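PDB 3FPW: extracellular haem-binding protein from Streptomyces reticuli, which binds haem outside the cell and probably degrades it, assembling into an oligomer that interacts with a two-component sensor kinase. Local coordinates for residues V88-D94 with V165-A171. Numbering follows the deposited sequence.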
loop_
_atom_site.group_PDB
_atom_site.type_symbol
_atom_site.label_atom_id
_atom_site.label_comp_id
_atom_site.label_asym_id
_atom_site.label_seq_id
_atom_site.Cartn_x
_atom_site.Cartn_y
_atom_site.Cartn_z
ATOM N N VAL A 88 -11.192 -8.758 23.162
ATOM C CA VAL A 88 -11.660 -8.284 21.857
ATOM C C VAL A 88 -11.065 -6.936 21.546
ATOM O O VAL A 88 -10.586 -6.238 22.444
ATOM C CB VAL A 88 -13.198 -8.163 21.786
ATOM C CG1 VAL A 88 -13.858 -9.536 22.073
ATOM C CG2 VAL A 88 -13.749 -7.040 22.726
ATOM N N SER A 89 -11.065 -6.582 20.268
ATOM C CA SER A 89 -10.867 -5.208 19.864
ATOM C C SER A 89 -12.209 -4.663 19.416
ATOM O O SER A 89 -13.071 -5.415 18.919
ATOM C CB SER A 89 -9.858 -5.087 18.698
ATOM O OG SER A 89 -8.552 -5.507 19.065
ATOM N N VAL A 90 -12.379 -3.350 19.547
ATOM C CA VAL A 90 -13.648 -2.711 19.221
ATOM C C VAL A 90 -13.356 -1.457 18.411
ATOM O O VAL A 90 -12.413 -0.714 18.703
ATOM C CB VAL A 90 -14.455 -2.346 20.505
ATOM C CG1 VAL A 90 -15.797 -1.713 20.140
ATOM C CG2 VAL A 90 -14.698 -3.589 21.348
ATOM N N ALA A 91 -14.150 -1.232 17.373
ATOM C CA ALA A 91 -14.009 -0.001 16.597
ATOM C C ALA A 91 -15.351 0.649 16.422
ATOM O O ALA A 91 -16.356 -0.053 16.209
ATOM C CB ALA A 91 -13.415 -0.283 15.228
ATOM N N VAL A 92 -15.372 1.987 16.418
ATOM C CA VAL A 92 -16.582 2.690 15.988
ATOM C C VAL A 92 -16.213 3.509 14.755
ATOM O O VAL A 92 -15.256 4.286 14.788
ATOM C CB VAL A 92 -17.141 3.609 17.101
ATOM C CG1 VAL A 92 -18.378 4.374 16.633
ATOM C CG2 VAL A 92 -17.437 2.800 18.386
ATOM N N VAL A 93 -16.942 3.292 13.664
ATOM C CA VAL A 93 -16.652 3.930 12.383
ATOM C C VAL A 93 -17.864 4.775 11.950
ATOM O O VAL A 93 -19.013 4.336 11.985
ATOM C CB VAL A 93 -16.297 2.861 11.297
ATOM C CG1 VAL A 93 -16.144 3.507 9.912
ATOM C CG2 VAL A 93 -15.020 2.090 11.681
ATOM N N ASP A 94 -17.607 6.018 11.577
ATOM C CA ASP A 94 -18.659 6.923 11.127
ATOM C C ASP A 94 -19.211 6.489 9.762
ATOM O O ASP A 94 -18.521 5.843 8.964
ATOM C CB ASP A 94 -18.041 8.339 10.994
ATOM C CG ASP A 94 -19.094 9.440 10.945
ATOM O OD1 ASP A 94 -19.353 10.049 12.015
ATOM O OD2 ASP A 94 -19.684 9.666 9.860
ATOM N N VAL A 165 -25.582 6.287 11.061
ATOM C CA VAL A 165 -24.573 7.304 11.414
ATOM C C VAL A 165 -23.243 6.708 11.871
ATOM O O VAL A 165 -22.206 7.370 11.809
ATOM C CB VAL A 165 -25.079 8.334 12.460
ATOM C CG1 VAL A 165 -26.220 9.194 11.887
ATOM C CG2 VAL A 165 -25.516 7.616 13.727
ATOM N N ALA A 166 -23.265 5.462 12.327
ATOM C CA ALA A 166 -22.037 4.823 12.768
ATOM C C ALA A 166 -22.189 3.309 12.693
ATOM O O ALA A 166 -23.304 2.783 12.634
ATOM C CB ALA A 166 -21.704 5.244 14.199
ATOM N N GLY A 167 -21.061 2.623 12.696
ATOM C CA GLY A 167 -21.065 1.169 12.893
ATOM C C GLY A 167 -20.173 0.862 14.070
ATOM O O GLY A 167 -19.154 1.521 14.265
ATOM N N ILE A 168 -20.536 -0.153 14.858
ATOM C CA ILE A 168 -19.685 -0.649 15.926
ATOM C C ILE A 168 -19.255 -2.058 15.535
ATOM O O ILE A 168 -20.108 -2.888 15.184
ATOM C CB ILE A 168 -20.447 -0.716 17.250
ATOM C CG1 ILE A 168 -20.937 0.679 17.629
ATOM C CG2 ILE A 168 -19.538 -1.303 18.328
ATOM C CD1 ILE A 168 -21.879 0.706 18.837
ATOM N N GLY A 169 -17.946 -2.299 15.534
ATOM C CA GLY A 169 -17.394 -3.592 15.140
ATOM C C GLY A 169 -16.559 -4.206 16.245
ATOM O O GLY A 169 -15.858 -3.510 16.950
ATOM N N VAL A 170 -16.672 -5.525 16.423
ATOM C CA VAL A 170 -15.956 -6.237 17.481
ATOM C C VAL A 170 -15.345 -7.455 16.876
ATOM O O VAL A 170 -15.964 -8.110 16.021
ATOM C CB VAL A 170 -16.908 -6.674 18.612
ATOM C CG1 VAL A 170 -16.169 -7.509 19.692
ATOM C CG2 VAL A 170 -17.513 -5.439 19.243
ATOM N N ALA A 171 -14.129 -7.751 17.284
ATOM C CA ALA A 171 -13.487 -8.973 16.799
ATOM C C ALA A 171 -12.604 -9.558 17.881
ATOM O O ALA A 171 -12.171 -8.831 18.774
ATOM C CB ALA A 171 -12.654 -8.642 15.531
HETATM O O HOH W 1 -21.063 8.926 13.784
#
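Strand 89-94, with Val88 just before it, and residues 165-171 of strand 163-171 form the antiparallel central pair of the four-stranded sheet in this HbpS-like fold. Six backbone hydrogen bonds join Ser89 with Ala171, Ala91 with Gly169 and Val93 with Gly167; the Gly169 N to Ala91 O bond is nearly straight (171°). On one face, branched aliphatics suit the extended backbone and dry interior. Val170 CG1, anti to its own N (chi1 176°), reaches Val88 CB at 3.7 Å, while its CG2 lies alongside Val90 CG2 at 4.0 Å. Shortening Val170 to an alanine would probably lose both methyl contacts and open a gap beside Val88 and Val90. Ile168 continues the row, CG2 4.2 Å from Val90 CG1 and CG1 4.2 Å from Val92 CG2. Beyond, a water donates to Asp94 OD1 (2.7 Å) and Val165 O (2.8 Å), beside a classic beta bulge, Val165 and Ala166 facing Val158; OD1 also meets His64 ND1, and OD2 the backbone N of Asn96. The valine-isoleucine face packs on helices 67-83 and 176-187. Small Ala91, Gly167, Gly169 and Ala171 let helix 112-126 approach the other face, where Val93 packs on Ala120 and Ser89 OG bonds Ser112 OG; strands 99-104 and 155-160 flank the pair.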